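Local atomic coordinates of putative NAD dependent dehydrogenase (Micromonospora echinospora, PDB entry 6NOR), a protein that binds NAD and probably acts as an NAD-dependent oxidoreductase in the biosynthesis of the aminoglycoside gentamicin. Residues 274-279 with 309-314; 144-149 with 202-207; 174-179 with 196-201. All blocks are in the same frame, centred on the assembly; numbering follows the deposited sequence.

Following the chain from the N terminus, the parallel Rossmann sheet ends at strand 139-141, and residues 144-149 lead from it toward helix 149-157. Interaction 2 closes a loop from there to helix 199-209. Within that loop lies interaction 3, which joins the end of strand 167-175 to the turn at the start of the same helix. Interaction 1 follows both in series, bringing the end of strand 270-275 to the turn between helices 307-310 and 313-326. Interactions 1 and 2 touch through Ser311 and Asn144, and interactions 2 and 3 through Phe145 and His201, so interaction 2 links the other two, which do not touch each other, and all three lie near the nicotinamide end of NAD.

Interaction 1 (274-279 with 309-314); sequences ADLWQG and RNSGYV. With NAD (nicotinamide-adenine-dinucleotide), chain G.
Leu276 and Trp277, just past the end of strand 270-275, lie against the turn of Asn310 and Ser311. Leu276 CG stands anti to the backbone N (chi1 -173°), and from there CD1 reaches the backbone of the turn, 3.5 Å from Asn310 O. Its other methyl does a different job: Leu276 CD2 sits over one face of the Trp277 indole, offset toward the rim, so the leucine lies against both the turn and the indole. The indole itself meets Ser311 with its six-membered ring, Trp277 CH2 lying 3.5 Å from Ser311 OG in an oblique approach. That hydroxyl is bonded to Trp307 O one turn back and rests against the indole by packing alone. Asn310 likewise turns its amide to another partner, Trp305 O.

Each segment is braced from within. Asp275 OD1 accepts from Gln278 N at 2.8 Å, met from above the carboxylate plane, which makes an Asx motif of the bend after the strand. On the other side, Gly312, with positive phi (97°), ends one helix in a Schellman motif and serves as N-cap of the next; Gly312 N bonds to Arg309 O at 3.1 Å. Directly after it comes Tyr313: the carboxamide oxygen NAD O7N lies at the edge of the Tyr313 ring, in the plane of that ring, and accepts from Tyr313 OH at 2.5 Å. The contact thus joins the bend after strand 270-275, whose sheet runs on into a second subunit, to the turn between helices 307-310 and 313-326 that brings a tyrosine to the nicotinamide end of the NAD site.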
# COMPACT_ATOMS: atom_id res chain seq x y z
N ALA A 274 -4.07 11.79 1.96
CA ALA A 274 -3.56 11.45 3.28
C ALA A 274 -4.53 10.50 3.94
O ALA A 274 -5.74 10.62 3.80
CB ALA A 274 -3.33 12.69 4.13
N ASP A 275 -3.98 9.54 4.66
CA ASP A 275 -4.74 8.47 5.27
C ASP A 275 -4.34 8.35 6.73
O ASP A 275 -3.19 8.02 7.04
CB ASP A 275 -4.48 7.17 4.51
CG ASP A 275 -5.39 6.04 4.92
OD1 ASP A 275 -5.76 5.97 6.11
OD2 ASP A 275 -5.70 5.21 4.05
N LEU A 276 -5.27 8.63 7.63
CA LEU A 276 -4.95 8.65 9.05
C LEU A 276 -4.73 7.26 9.64
O LEU A 276 -3.64 6.93 10.08
CB LEU A 276 -6.04 9.37 9.83
CG LEU A 276 -5.76 9.61 11.30
CD1 LEU A 276 -4.48 10.41 11.47
CD2 LEU A 276 -6.92 10.32 11.99
N TRP A 277 -5.79 6.45 9.64
CA TRP A 277 -5.77 5.14 10.30
C TRP A 277 -5.11 4.02 9.48
O TRP A 277 -4.54 3.12 10.07
CB TRP A 277 -7.18 4.73 10.68
CG TRP A 277 -7.82 5.75 11.57
CD1 TRP A 277 -8.86 6.58 11.27
CD2 TRP A 277 -7.39 6.10 12.89
NE1 TRP A 277 -9.12 7.41 12.33
CE2 TRP A 277 -8.23 7.14 13.34
CE3 TRP A 277 -6.39 5.62 13.73
CZ2 TRP A 277 -8.11 7.70 14.61
CZ3 TRP A 277 -6.26 6.19 14.99
CH2 TRP A 277 -7.12 7.21 15.41
N GLN A 278 -5.18 4.09 8.15
CA GLN A 278 -4.54 3.09 7.30
C GLN A 278 -3.20 3.59 6.76
O GLN A 278 -2.60 2.96 5.91
CB GLN A 278 -5.43 2.66 6.12
CG GLN A 278 -6.64 1.82 6.49
CD GLN A 278 -7.70 2.61 7.25
OE1 GLN A 278 -8.21 3.62 6.77
NE2 GLN A 278 -8.03 2.14 8.45
N GLY A 279 -2.74 4.74 7.24
CA GLY A 279 -1.46 5.27 6.80
C GLY A 279 -0.45 5.42 7.93
O GLY A 279 0.39 6.31 7.90
N ARG A 309 -2.34 11.88 20.01
CA ARG A 309 -1.55 12.90 19.34
C ARG A 309 -1.78 12.92 17.83
O ARG A 309 -1.90 13.97 17.21
CB ARG A 309 -0.07 12.70 19.62
CG ARG A 309 0.80 13.84 19.17
CD ARG A 309 2.27 13.55 19.46
NE ARG A 309 3.03 14.77 19.27
CZ ARG A 309 3.42 15.25 18.09
NH1 ARG A 309 3.14 14.58 16.98
NH2 ARG A 309 4.09 16.39 18.02
N ASN A 310 -1.85 11.75 17.22
CA ASN A 310 -1.99 11.69 15.78
C ASN A 310 -3.37 12.10 15.30
O ASN A 310 -3.52 12.49 14.15
CB ASN A 310 -1.63 10.30 15.28
CG ASN A 310 -0.15 10.14 15.09
OD1 ASN A 310 0.54 11.10 14.80
ND2 ASN A 310 0.36 8.92 15.23
N SER A 311 -4.38 12.06 16.17
CA SER A 311 -5.71 12.56 15.80
C SER A 311 -5.83 14.07 15.97
O SER A 311 -6.84 14.64 15.62
CB SER A 311 -6.81 11.90 16.64
OG SER A 311 -6.94 10.52 16.37
N GLY A 312 -4.80 14.69 16.54
CA GLY A 312 -4.78 16.13 16.70
C GLY A 312 -5.21 16.70 18.05
O GLY A 312 -5.21 17.92 18.21
N TYR A 313 -5.59 15.86 19.01
CA TYR A 313 -6.13 16.36 20.28
C TYR A 313 -5.11 17.17 21.06
O TYR A 313 -5.45 18.18 21.67
CB TYR A 313 -6.62 15.22 21.16
CG TYR A 313 -7.74 14.45 20.57
CD1 TYR A 313 -9.00 15.01 20.42
CD2 TYR A 313 -7.56 13.14 20.16
CE1 TYR A 313 -10.02 14.30 19.87
CE2 TYR A 313 -8.58 12.42 19.62
CZ TYR A 313 -9.80 13.00 19.47
OH TYR A 313 -10.81 12.26 18.93
N VAL A 314 -3.86 16.72 21.02
CA VAL A 314 -2.78 17.36 21.75
C VAL A 314 -2.52 18.77 21.20
O VAL A 314 -2.45 19.73 21.95
CB VAL A 314 -1.50 16.49 21.71
CG1 VAL A 314 -0.30 17.21 22.28
CG2 VAL A 314 -1.72 15.22 22.47
PA NAD G . -20.11 9.70 26.38
O1A NAD G . -21.54 9.10 26.36
O2A NAD G . -19.03 8.68 26.44
O5B NAD G . -19.97 10.64 27.62
C5B NAD G . -20.97 11.61 27.86
C4B NAD G . -20.81 12.03 29.35
O4B NAD G . -21.48 13.11 29.60
C3B NAD G . -21.41 10.95 30.22
O3B NAD G . -20.52 10.67 31.22
C2B NAD G . -22.70 11.60 30.80
O2B NAD G . -22.96 11.03 32.13
C1B NAD G . -22.35 12.82 30.90
N9A NAD G . -23.47 13.75 30.85
C8A NAD G . -24.64 13.67 30.19
N7A NAD G . -25.32 14.81 30.43
C5A NAD G . -24.59 15.58 31.23
C6A NAD G . -24.81 16.81 31.79
N6A NAD G . -25.92 17.61 31.63
N1A NAD G . -23.89 17.37 32.56
C2A NAD G . -22.74 16.72 32.83
N3A NAD G . -22.52 15.49 32.29
C4A NAD G . -23.44 14.93 31.49
O3 NAD G . -19.97 10.57 25.10
PN NAD G . -18.64 11.08 24.40
O1N NAD G . -17.54 11.45 25.35
O2N NAD G . -18.16 10.04 23.40
O5D NAD G . -19.05 12.38 23.62
C5D NAD G . -19.20 13.62 24.29
C4D NAD G . -18.99 14.77 23.28
O4D NAD G . -17.83 14.71 22.69
C3D NAD G . -20.03 14.68 22.13
O3D NAD G . -20.44 15.89 21.83
C2D NAD G . -19.26 14.00 20.98
O2D NAD G . -19.87 14.39 19.67
C1D NAD G . -18.05 14.47 21.11
N1N NAD G . -17.05 13.56 20.62
C2N NAD G . -15.97 14.09 19.92
C3N NAD G . -14.97 13.25 19.41
C7N NAD G . -13.82 13.91 18.63
O7N NAD G . -13.00 13.25 18.11
N7N NAD G . -13.78 15.33 18.52
C4N NAD G . -15.03 11.89 19.58
C5N NAD G . -16.10 11.36 20.29
C6N NAD G . -17.12 12.20 20.81

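Interaction 2 (144-149 with 202-207); sequences NFVYAP and AVELCR. With NAD (nicotinamide-adenine-dinucleotide), chain G.
Val146 CG1 and Leu205 CG both stand anti to the carbonyl carbon (chi1 -66° and -73°), which turns their methyls toward each other: Val146 CG1 lies 3.8 Å from Leu205 CD2. The contact packs the short 3-10 turn that follows Rossmann strand 139-141, residues 145-147, on helix 199-209 of the GFO/IDH/MocA C-terminal domain. Leu205 spreads over the turn with both branches. CD1 faces the CB of Phe145, while CD2 also comes to 4.1 Å from Phe145 O. One helix position earlier, Glu204 crosses Val146 at about a right angle, and its CG methylene touches Val146 CG1 at 4.0 Å.

The polar end of Glu204 runs on past this apolar patch. Its OE2 is bonded to His141 NE2, and OE1 accepts from a water at 3.3 Å that also takes a weak bond from Phe145 N, so the water bridges helix and turn. Phe145 swings its ring away from the helix, although CB points toward it, and meets the ring of His201 edge-to-face. Asn144 ND2 lies over the centre of one Phe145 face, 3.3 Å above the plane, and is bonded to Ser311 O. That leaves the other end of the Asn144 amide turned to the cofactor: NAD N7N donates to Asn144 OD1 at 2.8 Å, with an N-H...O angle of 159°.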
# COMPACT_ATOMS: atom_id res chain seq x y z
N ASN A 144 -10.77 18.45 16.04
CA ASN A 144 -9.37 18.06 16.23
C ASN A 144 -8.59 17.69 14.98
O ASN A 144 -7.38 17.88 14.95
CB ASN A 144 -9.29 16.90 17.23
CG ASN A 144 -10.26 15.78 16.90
OD1 ASN A 144 -11.45 15.94 17.06
ND2 ASN A 144 -9.75 14.67 16.41
N PHE A 145 -9.24 17.16 13.94
CA PHE A 145 -8.45 16.59 12.86
C PHE A 145 -7.76 17.64 12.01
O PHE A 145 -6.79 17.33 11.32
CB PHE A 145 -9.31 15.67 11.98
CG PHE A 145 -9.79 14.44 12.71
CD1 PHE A 145 -8.91 13.45 13.05
CD2 PHE A 145 -11.12 14.32 13.08
CE1 PHE A 145 -9.34 12.32 13.74
CE2 PHE A 145 -11.56 13.21 13.77
CZ PHE A 145 -10.67 12.21 14.10
N VAL A 146 -8.20 18.89 12.07
CA VAL A 146 -7.48 19.92 11.32
C VAL A 146 -6.18 20.27 12.04
O VAL A 146 -5.41 21.06 11.54
CB VAL A 146 -8.32 21.20 11.08
CG1 VAL A 146 -9.49 20.90 10.19
CG2 VAL A 146 -8.80 21.79 12.42
N TYR A 147 -5.94 19.68 13.21
CA TYR A 147 -4.67 19.88 13.92
C TYR A 147 -3.79 18.65 13.86
O TYR A 147 -2.69 18.64 14.40
CB TYR A 147 -4.88 20.25 15.40
CG TYR A 147 -5.71 21.47 15.69
CD1 TYR A 147 -7.08 21.38 15.81
CD2 TYR A 147 -5.11 22.71 15.90
CE1 TYR A 147 -7.87 22.49 16.10
CE2 TYR A 147 -5.90 23.85 16.20
CZ TYR A 147 -7.28 23.71 16.28
OH TYR A 147 -8.09 24.78 16.57
N ALA A 148 -4.29 17.59 13.26
CA ALA A 148 -3.52 16.36 13.13
C ALA A 148 -2.29 16.61 12.27
O ALA A 148 -2.39 17.09 11.15
CB ALA A 148 -4.39 15.24 12.52
N PRO A 149 -1.12 16.26 12.80
CA PRO A 149 0.20 16.51 12.21
C PRO A 149 0.27 16.08 10.74
O PRO A 149 0.78 16.81 9.88
CB PRO A 149 1.13 15.66 13.06
CG PRO A 149 0.42 15.50 14.35
CD PRO A 149 -1.03 15.47 14.04
N ALA A 202 -15.78 15.86 8.46
CA ALA A 202 -15.55 15.76 7.04
C ALA A 202 -15.72 17.15 6.42
O ALA A 202 -14.91 17.58 5.60
CB ALA A 202 -16.49 14.74 6.41
N VAL A 203 -16.76 17.87 6.84
CA VAL A 203 -17.02 19.19 6.27
C VAL A 203 -15.94 20.18 6.67
O VAL A 203 -15.48 20.95 5.86
CB VAL A 203 -18.40 19.71 6.66
CG1 VAL A 203 -18.54 21.15 6.24
CG2 VAL A 203 -19.48 18.86 6.00
N GLU A 204 -15.49 20.13 7.92
CA GLU A 204 -14.43 21.04 8.34
C GLU A 204 -13.14 20.76 7.54
O GLU A 204 -12.50 21.70 7.06
CB GLU A 204 -14.19 20.93 9.85
CG GLU A 204 -13.29 22.02 10.42
CD GLU A 204 -13.28 22.09 11.97
OE1 GLU A 204 -13.74 21.14 12.62
OE2 GLU A 204 -12.80 23.11 12.52
N LEU A 205 -12.78 19.49 7.39
CA LEU A 205 -11.59 19.09 6.63
C LEU A 205 -11.67 19.52 5.18
O LEU A 205 -10.70 20.06 4.67
CB LEU A 205 -11.37 17.59 6.70
CG LEU A 205 -10.87 17.14 8.06
CD1 LEU A 205 -11.02 15.62 8.24
CD2 LEU A 205 -9.42 17.58 8.25
N CYS A 206 -12.81 19.30 4.53
CA CYS A 206 -13.01 19.75 3.15
C CYS A 206 -12.75 21.24 2.95
O CYS A 206 -11.95 21.62 2.10
CB CYS A 206 -14.43 19.46 2.66
SG CYS A 206 -14.72 17.86 1.95
N ARG A 207 -13.46 22.08 3.70
CA ARG A 207 -13.28 23.54 3.67
C ARG A 207 -11.83 23.92 3.79
O ARG A 207 -11.30 24.67 2.99
CB ARG A 207 -13.99 24.22 4.84
CG ARG A 207 -15.43 24.37 4.76
CD ARG A 207 -15.91 25.18 5.97
NE ARG A 207 -15.80 26.62 5.80
CZ ARG A 207 -15.15 27.42 6.63
NH1 ARG A 207 -14.52 26.91 7.68
NH2 ARG A 207 -15.11 28.72 6.42
PA NAD G . -20.11 9.70 26.38
O1A NAD G . -21.54 9.10 26.36
O2A NAD G . -19.03 8.68 26.44
O5B NAD G . -19.97 10.64 27.62
C5B NAD G . -20.97 11.61 27.86
C4B NAD G . -20.81 12.03 29.35
O4B NAD G . -21.48 13.11 29.60
C3B NAD G . -21.41 10.95 30.22
O3B NAD G . -20.52 10.67 31.22
C2B NAD G . -22.70 11.60 30.80
O2B NAD G . -22.96 11.03 32.13
C1B NAD G . -22.35 12.82 30.90
N9A NAD G . -23.47 13.75 30.85
C8A NAD G . -24.64 13.67 30.19
N7A NAD G . -25.32 14.81 30.43
C5A NAD G . -24.59 15.58 31.23
C6A NAD G . -24.81 16.81 31.79
N6A NAD G . -25.92 17.61 31.63
N1A NAD G . -23.89 17.37 32.56
C2A NAD G . -22.74 16.72 32.83
N3A NAD G . -22.52 15.49 32.29
C4A NAD G . -23.44 14.93 31.49
O3 NAD G . -19.97 10.57 25.10
PN NAD G . -18.64 11.08 24.40
O1N NAD G . -17.54 11.45 25.35
O2N NAD G . -18.16 10.04 23.40
O5D NAD G . -19.05 12.38 23.62
C5D NAD G . -19.20 13.62 24.29
C4D NAD G . -18.99 14.77 23.28
O4D NAD G . -17.83 14.71 22.69
C3D NAD G . -20.03 14.68 22.13
O3D NAD G . -20.44 15.89 21.83
C2D NAD G . -19.26 14.00 20.98
O2D NAD G . -19.87 14.39 19.67
C1D NAD G . -18.05 14.47 21.11
N1N NAD G . -17.05 13.56 20.62
C2N NAD G . -15.97 14.09 19.92
C3N NAD G . -14.97 13.25 19.41
C7N NAD G . -13.82 13.91 18.63
O7N NAD G . -13.00 13.25 18.11
N7N NAD G . -13.78 15.33 18.52
C4N NAD G . -15.03 11.89 19.58
C5N NAD G . -16.10 11.36 20.29
C6N NAD G . -17.12 12.20 20.81
O HOH W 1 -12.14 18.26 12.55

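Interaction 3 (174-179 with 196-201); sequences FRTSGP and TDLGWH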
# COMPACT_ATOMS: atom_id res chain seq x y z
N PHE A 174 -15.10 9.28 5.90
CA PHE A 174 -14.94 9.02 7.32
C PHE A 174 -15.90 7.91 7.75
O PHE A 174 -17.11 8.07 7.71
CB PHE A 174 -15.09 10.32 8.12
CG PHE A 174 -14.64 10.23 9.57
CD1 PHE A 174 -14.18 9.05 10.11
CD2 PHE A 174 -14.51 11.37 10.33
CE1 PHE A 174 -13.75 8.98 11.41
CE2 PHE A 174 -14.06 11.31 11.64
CZ PHE A 174 -13.68 10.10 12.18
N ARG A 175 -15.33 6.78 8.12
CA ARG A 175 -16.11 5.58 8.37
C ARG A 175 -15.74 4.86 9.65
O ARG A 175 -14.57 4.68 9.96
CB ARG A 175 -15.97 4.61 7.21
CG ARG A 175 -16.63 5.13 5.95
CD ARG A 175 -16.09 4.42 4.76
NE ARG A 175 -16.63 4.94 3.52
CZ ARG A 175 -16.01 4.82 2.36
NH1 ARG A 175 -14.83 4.23 2.32
NH2 ARG A 175 -16.55 5.30 1.25
N THR A 176 -16.78 4.48 10.38
CA THR A 176 -16.66 3.77 11.62
C THR A 176 -17.72 2.68 11.68
O THR A 176 -18.58 2.61 10.83
CB THR A 176 -16.87 4.68 12.85
OG1 THR A 176 -18.27 4.86 13.06
CG2 THR A 176 -16.20 6.02 12.67
N SER A 177 -17.65 1.85 12.70
CA SER A 177 -18.71 0.90 13.00
C SER A 177 -19.75 1.52 13.95
O SER A 177 -20.53 0.81 14.54
CB SER A 177 -18.14 -0.35 13.63
OG SER A 177 -17.41 0.01 14.79
N GLY A 178 -19.73 2.83 14.11
CA GLY A 178 -20.78 3.50 14.84
C GLY A 178 -20.46 3.75 16.29
O GLY A 178 -19.50 3.23 16.81
N PRO A 179 -21.28 4.56 16.95
CA PRO A 179 -21.06 5.00 18.33
C PRO A 179 -21.32 3.92 19.38
O PRO A 179 -22.10 3.02 19.14
CB PRO A 179 -22.06 6.14 18.49
CG PRO A 179 -23.17 5.78 17.57
CD PRO A 179 -22.49 5.17 16.37
N THR A 196 -24.01 14.30 11.38
CA THR A 196 -23.64 15.25 12.40
C THR A 196 -22.35 14.82 13.10
O THR A 196 -21.48 15.62 13.36
CB THR A 196 -24.76 15.39 13.45
OG1 THR A 196 -25.95 15.79 12.79
CG2 THR A 196 -24.39 16.41 14.53
N ASP A 197 -22.28 13.54 13.42
CA ASP A 197 -21.20 13.00 14.25
C ASP A 197 -19.88 12.98 13.48
O ASP A 197 -18.87 13.41 13.99
CB ASP A 197 -21.60 11.61 14.73
CG ASP A 197 -20.54 10.95 15.60
OD1 ASP A 197 -19.93 11.64 16.44
OD2 ASP A 197 -20.32 9.73 15.45
N LEU A 198 -19.91 12.48 12.25
CA LEU A 198 -18.72 12.33 11.42
C LEU A 198 -18.66 13.43 10.38
O LEU A 198 -17.59 13.89 10.00
CB LEU A 198 -18.68 10.96 10.74
CG LEU A 198 -18.81 9.75 11.66
CD1 LEU A 198 -18.81 8.48 10.86
CD2 LEU A 198 -17.71 9.70 12.69
N GLY A 199 -19.83 13.84 9.92
CA GLY A 199 -19.92 14.83 8.88
C GLY A 199 -19.39 16.16 9.35
O GLY A 199 -18.92 16.94 8.55
N TRP A 200 -19.48 16.42 10.65
CA TRP A 200 -18.85 17.61 11.19
C TRP A 200 -17.38 17.68 10.76
O TRP A 200 -16.94 18.69 10.23
CB TRP A 200 -18.91 17.65 12.73
CG TRP A 200 -18.25 18.89 13.24
CD1 TRP A 200 -16.90 19.10 13.40
CD2 TRP A 200 -18.88 20.11 13.60
NE1 TRP A 200 -16.67 20.36 13.84
CE2 TRP A 200 -17.88 21.00 13.98
CE3 TRP A 200 -20.21 20.52 13.65
CZ2 TRP A 200 -18.15 22.29 14.40
CZ3 TRP A 200 -20.48 21.79 14.07
CH2 TRP A 200 -19.46 22.66 14.44
N HIS A 201 -16.64 16.61 11.01
CA HIS A 201 -15.23 16.57 10.66
C HIS A 201 -14.98 16.60 9.19
O HIS A 201 -14.06 17.26 8.73
CB HIS A 201 -14.59 15.32 11.21
CG HIS A 201 -14.54 15.28 12.69
ND1 HIS A 201 -13.85 16.22 13.42
CD2 HIS A 201 -15.08 14.43 13.59
CE1 HIS A 201 -13.95 15.93 14.70
NE2 HIS A 201 -14.69 14.85 14.83
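Apolar packing between Phe174 and Leu198 dominates this contact. Leu198 CD2 makes a CH-pi contact with the Phe174 ring, 4.0 Å from its centroid and only 8° off the ring normal, so the methyl is almost centred on one face. The two side chains cross at about a right angle. With Leu198 CG anti to the carbonyl carbon (chi1 -55°) and the chain extended beyond it, the other methyl, CD1, reaches the strand backbone, 3.6 Å from Phe174 O. Thr176 comes from further along the same segment as Phe174 and meets the leucine tip to tip, its CG2 lying 4.0 Å from Leu198 CD2.

The aromatic contact is oblique. Phe174 presents its edge to His201, with Phe174 CE2 3.8 Å from His201 CD2, and the two planes are inclined at 46°. The NE2 of His201 is linked by a weak hydrogen bond to Lys116 NZ.

Among polar contacts, the hydroxyl of Thr176 serves its own segment: OG1 accepts from Gly178 N at 2.7 Å in an ST turn, which curls the chain as it leaves the strand. Nearby, Asp197 OD2 is bonded to Trp253 NE1. Together these contacts lay the start of helix 199-209 on the mixed sheet of the GFO/IDH/MocA C-terminal domain, where His201 contributes to the NAD pocket beside the NAD-binding residues Lys116 and Asn144.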